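Long-range contact in titin heart isoform N2-B (Homo sapiens, PDB 2BK8), which probably helps to organise the sarcomeric M-band of striated muscle, as one immunoglobulin-like domain of a giant filament protein: residues A[1-13]-A[21-33]. Residues are numbered along the deposited sequence; the frame is centred on the assembly and turned at random. Where two conformers were deposited one is given.
Sequences GAMVSGQIMHAVG and YVCKIENYDQSTQ
Met3, Ile8 and Tyr21 carry the contact by which the N-terminal chain is laid along strand 19-26 of an immunoglobulin I-set β-sandwich. Strand 4-5 pairs antiparallel with 19-26 in one sheet; the chain then crosses the sandwich edge and, as strand 11-13, joins strand 83-92 of the other, the A-to-A' switch of this fold. In the pairing, Glu26 N reaches Val4 O at 2.9 Å, a nearly straight bond (165° at the hydrogen), while Val4 N returns a longer one to Glu26 O.

Met3 packs CB beside Ile25 CG2, and its unbranched chain, bent at chi3, carries SD on to Thr32 CG2, tip to tip at 3.4 Å; Met3 was modelled in two conformers, so SD is less certainly placed than CB. Thr32 suits both demands there: its methyl receives the sulfur, and Thr32 OG1 accepts from Asp29 N at 2.9 Å, bracing the type I turn from Asp29 to Thr32.

At the crossing, Ile8 uses both branches. With CG1 anti to the carbonyl carbon (chi1 -59°), CG1 packs 3.6 Å from Cys23 CB, while CG2 lies 3.5 Å from Tyr21 CD1, the two side chains crossing at about a right angle. The long Tyr21 ring spans from Ile8 to Ala11, whose small methyl fits beside the phenol end. Met9 O meets the edge of the Tyr21 ring, 3.3 Å from Tyr21 CE1, and Tyr21 OH is hydrogen-bonded to Glu89 O on strand 83-92. Replacing Tyr21 by alanine would probably open a gap beside Ile8 and Ala11 and deprive Glu89 O of its hydroxyl partner. Where the backbones part, a water donates to Gln7 O (2.8 Å) and accepts from Lys24 N (2.9 Å).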
loop_
_atom_site.group_PDB
_atom_site.type_symbol
_atom_site.label_atom_id
_atom_site.label_comp_id
_atom_site.label_asym_id
_atom_site.label_seq_id
_atom_site.Cartn_x
_atom_site.Cartn_y
_atom_site.Cartn_z
ATOM N N GLY A 1 17.387 12.524 0.879
ATOM C CA GLY A 1 18.010 11.419 0.088
ATOM C C GLY A 1 18.264 11.811 -1.356
ATOM O O GLY A 1 19.364 12.253 -1.668
ATOM N N ALA A 2 17.293 11.625 -2.259
ATOM C CA ALA A 2 16.056 10.832 -2.037
ATOM C C ALA A 2 14.976 11.526 -1.139
ATOM O O ALA A 2 15.138 12.705 -0.835
ATOM C CB ALA A 2 16.415 9.421 -1.621
ATOM N N MET A 3 13.877 10.898 -0.705
ATOM C CA MET A 3 13.609 9.477 -0.677
ATOM C C MET A 3 13.385 8.823 -2.045
ATOM O O MET A 3 13.195 9.495 -3.069
ATOM C CB MET A 3 12.422 9.173 0.275
ATOM C CG MET A 3 12.169 10.192 1.398
ATOM S SD MET A 3 10.663 9.704 2.250
ATOM C CE MET A 3 9.756 11.196 2.397
ATOM N N VAL A 4 13.508 7.508 -2.037
ATOM C CA VAL A 4 12.985 6.649 -3.098
ATOM C C VAL A 4 12.097 5.614 -2.436
ATOM O O VAL A 4 12.487 4.978 -1.446
ATOM C CB VAL A 4 14.112 5.933 -3.848
ATOM C CG1 VAL A 4 13.595 4.914 -4.842
ATOM C CG2 VAL A 4 14.977 6.939 -4.583
ATOM N N SER A 5 10.886 5.455 -2.958
ATOM C CA SER A 5 10.042 4.365 -2.524
ATOM C C SER A 5 10.305 3.101 -3.353
ATOM O O SER A 5 10.289 3.139 -4.595
ATOM C CB SER A 5 8.573 4.798 -2.574
ATOM O OG SER A 5 8.173 5.080 -3.907
ATOM N N GLY A 6 10.560 1.976 -2.666
ATOM C CA GLY A 6 10.901 0.688 -3.328
ATOM C C GLY A 6 9.762 -0.018 -4.073
ATOM O O GLY A 6 8.602 0.390 -3.975
ATOM N N GLN A 7 10.087 -1.075 -4.832
ATOM C CA GLN A 7 9.051 -1.825 -5.568
ATOM C C GLN A 7 8.169 -2.612 -4.600
ATOM O O GLN A 7 8.647 -3.152 -3.598
ATOM C CB GLN A 7 9.659 -2.815 -6.580
ATOM C CG GLN A 7 10.656 -2.215 -7.555
ATOM C CD GLN A 7 11.530 -3.273 -8.185
ATOM O OE1 GLN A 7 12.330 -3.921 -7.506
ATOM N NE2 GLN A 7 11.395 -3.450 -9.483
ATOM N N ILE A 8 6.886 -2.703 -4.945
ATOM C CA ILE A 8 5.872 -3.459 -4.216
ATOM C C ILE A 8 5.383 -4.577 -5.164
ATOM O O ILE A 8 5.148 -4.331 -6.361
ATOM C CB ILE A 8 4.695 -2.562 -3.810
ATOM C CG1 ILE A 8 5.128 -1.379 -2.926
ATOM C CG2 ILE A 8 3.583 -3.365 -3.091
ATOM C CD1 ILE A 8 3.999 -0.317 -2.742
ATOM N N MET A 9 5.264 -5.803 -4.641
ATOM C CA MET A 9 4.795 -6.957 -5.446
ATOM C C MET A 9 3.258 -7.100 -5.532
ATOM O O MET A 9 2.522 -6.735 -4.589
ATOM C CB MET A 9 5.367 -8.262 -4.893
ATOM C CG MET A 9 6.855 -8.274 -4.633
ATOM S SD MET A 9 7.841 -7.841 -6.092
ATOM C CE MET A 9 7.664 -9.267 -7.164
ATOM N N HIS A 10 2.774 -7.639 -6.654
ATOM C CA HIS A 10 1.330 -7.887 -6.833
ATOM C C HIS A 10 0.920 -9.009 -5.873
ATOM O O HIS A 10 1.802 -9.749 -5.393
ATOM C CB HIS A 10 0.994 -8.294 -8.290
ATOM C CG HIS A 10 1.450 -7.304 -9.332
ATOM N ND1 HIS A 10 1.159 -5.955 -9.258
ATOM C CD2 HIS A 10 2.140 -7.479 -10.484
ATOM C CE1 HIS A 10 1.686 -5.339 -10.304
ATOM N NE2 HIS A 10 2.284 -6.239 -11.066
ATOM N N ALA A 11 -0.398 -9.161 -5.663
ATOM C CA ALA A 11 -0.996 -10.260 -4.870
ATOM C C ALA A 11 -2.356 -10.743 -5.411
ATOM O O ALA A 11 -3.112 -9.951 -5.995
ATOM C CB ALA A 11 -1.153 -9.804 -3.409
ATOM N N VAL A 12 -2.642 -12.028 -5.209
ATOM C CA VAL A 12 -3.990 -12.613 -5.418
ATOM C C VAL A 12 -4.683 -12.714 -4.056
ATOM O O VAL A 12 -4.127 -13.287 -3.113
ATOM C CB VAL A 12 -3.936 -14.003 -6.069
ATOM C CG1 VAL A 12 -5.351 -14.662 -6.094
ATOM C CG2 VAL A 12 -3.396 -13.933 -7.490
ATOM N N GLY A 13 -5.899 -12.191 -3.973
ATOM C CA GLY A 13 -6.682 -12.259 -2.734
ATOM C C GLY A 13 -7.819 -13.235 -2.961
ATOM O O GLY A 13 -8.461 -13.209 -4.013
ATOM N N TYR A 21 0.921 -5.760 1.451
ATOM C CA TYR A 21 1.841 -5.033 0.590
ATOM C C TYR A 21 2.970 -4.421 1.449
ATOM O O TYR A 21 2.719 -3.794 2.477
ATOM C CB TYR A 21 1.127 -3.932 -0.226
ATOM C CG TYR A 21 0.141 -4.528 -1.196
ATOM C CD1 TYR A 21 0.571 -5.101 -2.413
ATOM C CD2 TYR A 21 -1.224 -4.600 -0.878
ATOM C CE1 TYR A 21 -0.357 -5.694 -3.297
ATOM C CE2 TYR A 21 -2.116 -5.155 -1.749
ATOM C CZ TYR A 21 -1.680 -5.722 -2.943
ATOM O OH TYR A 21 -2.620 -6.312 -3.770
ATOM N N VAL A 22 4.201 -4.581 0.994
ATOM C CA VAL A 22 5.364 -4.097 1.736
ATOM C C VAL A 22 6.177 -3.173 0.842
ATOM O O VAL A 22 6.622 -3.564 -0.270
ATOM C CB VAL A 22 6.273 -5.273 2.222
ATOM C CG1 VAL A 22 7.586 -4.720 2.846
ATOM C CG2 VAL A 22 5.535 -6.191 3.182
ATOM N N CYS A 23 6.402 -1.957 1.332
ATOM C CA CYS A 23 7.178 -0.979 0.582
ATOM C C CYS A 23 8.349 -0.486 1.431
ATOM O O CYS A 23 8.156 0.122 2.493
ATOM C CB CYS A 23 6.290 0.203 0.125
ATOM S SG CYS A 23 7.232 1.505 -0.838
ATOM N N LYS A 24 9.565 -0.740 0.957
ATOM C CA LYS A 24 10.772 -0.303 1.661
ATOM C C LYS A 24 11.313 1.058 1.130
ATOM O O LYS A 24 11.500 1.225 -0.073
ATOM C CB LYS A 24 11.838 -1.428 1.574
ATOM C CG LYS A 24 12.944 -1.371 2.587
ATOM C CD LYS A 24 13.864 -2.583 2.424
ATOM C CE LYS A 24 15.195 -2.345 3.099
ATOM N NZ LYS A 24 16.268 -3.300 2.690
ATOM N N ILE A 25 11.482 2.023 2.029
ATOM C CA ILE A 25 11.918 3.392 1.662
ATOM C C ILE A 25 13.407 3.644 1.878
ATOM O O ILE A 25 13.956 3.322 2.934
ATOM C CB ILE A 25 11.002 4.452 2.372
ATOM C CG1 ILE A 25 9.566 4.311 1.856
ATOM C CG2 ILE A 25 11.442 5.865 2.038
ATOM C CD1 ILE A 25 8.462 4.201 2.939
ATOM N N GLU A 26 14.057 4.208 0.849
ATOM C CA GLU A 26 15.453 4.646 0.949
ATOM C C GLU A 26 15.488 6.115 1.355
ATOM O O GLU A 26 14.689 6.923 0.862
ATOM C CB GLU A 26 16.169 4.415 -0.376
ATOM C CG GLU A 26 16.232 2.981 -0.914
ATOM C CD GLU A 26 16.791 1.928 0.070
ATOM O OE1 GLU A 26 17.880 2.135 0.649
ATOM O OE2 GLU A 26 16.148 0.859 0.217
ATOM N N ASN A 27 16.434 6.456 2.237
ATOM C CA ASN A 27 16.683 7.829 2.718
ATOM C C ASN A 27 15.472 8.514 3.370
ATOM O O ASN A 27 15.235 9.721 3.198
ATOM C CB ASN A 27 17.328 8.718 1.633
ATOM C CG ASN A 27 18.521 8.062 0.949
ATOM O OD1 ASN A 27 19.630 8.047 1.487
ATOM N ND2 ASN A 27 18.309 7.567 -0.272
ATOM N N TYR A 28 14.695 7.707 4.095
ATOM C CA TYR A 28 13.707 8.207 5.049
ATOM C C TYR A 28 14.365 9.026 6.178
ATOM O O TYR A 28 15.556 8.845 6.498
ATOM C CB TYR A 28 12.898 7.032 5.617
ATOM C CG TYR A 28 13.731 6.023 6.379
ATOM C CD1 TYR A 28 13.962 6.170 7.746
ATOM C CD2 TYR A 28 14.320 4.935 5.727
ATOM C CE1 TYR A 28 14.747 5.253 8.438
ATOM C CE2 TYR A 28 15.079 4.010 6.414
ATOM C CZ TYR A 28 15.296 4.165 7.759
ATOM O OH TYR A 28 16.072 3.256 8.449
ATOM N N ASP A 29 13.595 9.938 6.767
ATOM C CA ASP A 29 14.045 10.698 7.942
ATOM C C ASP A 29 12.871 11.059 8.877
ATOM O O ASP A 29 11.762 10.514 8.728
ATOM C CB ASP A 29 14.882 11.929 7.537
ATOM C CG ASP A 29 14.075 12.998 6.801
ATOM O OD1 ASP A 29 12.829 12.979 6.809
ATOM O OD2 ASP A 29 14.715 13.904 6.227
ATOM N N GLN A 30 13.120 11.970 9.822
ATOM C CA GLN A 30 12.118 12.352 10.822
ATOM C C GLN A 30 10.894 13.053 10.243
ATOM O O GLN A 30 9.874 13.150 10.927
ATOM C CB GLN A 30 12.727 13.184 11.978
ATOM C CG GLN A 30 13.223 14.600 11.619
ATOM C CD GLN A 30 12.136 15.683 11.697
ATOM O OE1 GLN A 30 11.336 15.723 12.635
ATOM N NE2 GLN A 30 12.122 16.574 10.713
ATOM N N SER A 31 10.987 13.556 9.012
ATOM C CA SER A 31 9.832 14.217 8.391
ATOM C C SER A 31 8.990 13.308 7.467
ATOM O O SER A 31 7.920 13.713 6.982
ATOM C CB SER A 31 10.258 15.518 7.678
ATOM O OG SER A 31 10.807 15.251 6.402
ATOM N N THR A 32 9.449 12.076 7.235
ATOM C CA THR A 32 8.768 11.148 6.333
ATOM C C THR A 32 7.358 10.774 6.833
ATOM O O THR A 32 7.216 10.352 7.980
ATOM C CB THR A 32 9.613 9.869 6.135
ATOM O OG1 THR A 32 10.922 10.237 5.681
ATOM C CG2 THR A 32 8.962 8.943 5.120
ATOM N N GLN A 33 6.339 10.953 5.979
ATOM C CA GLN A 33 4.930 10.551 6.239
ATOM C C GLN A 33 4.428 9.658 5.087
ATOM O O GLN A 33 4.640 9.972 3.920
ATOM C CB GLN A 33 3.994 11.772 6.398
ATOM C CG GLN A 33 2.482 11.399 6.532
ATOM C CD GLN A 33 1.539 12.600 6.521
ATOM O OE1 GLN A 33 1.313 13.231 5.473
ATOM N NE2 GLN A 33 0.968 12.914 7.687
HETATM O O HOH W 1 10.179 -2.335 -1.421
HETATM O O HOH W 2 7.586 -5.373 -1.694
HETATM O O HOH W 3 5.312 -6.015 -1.826
#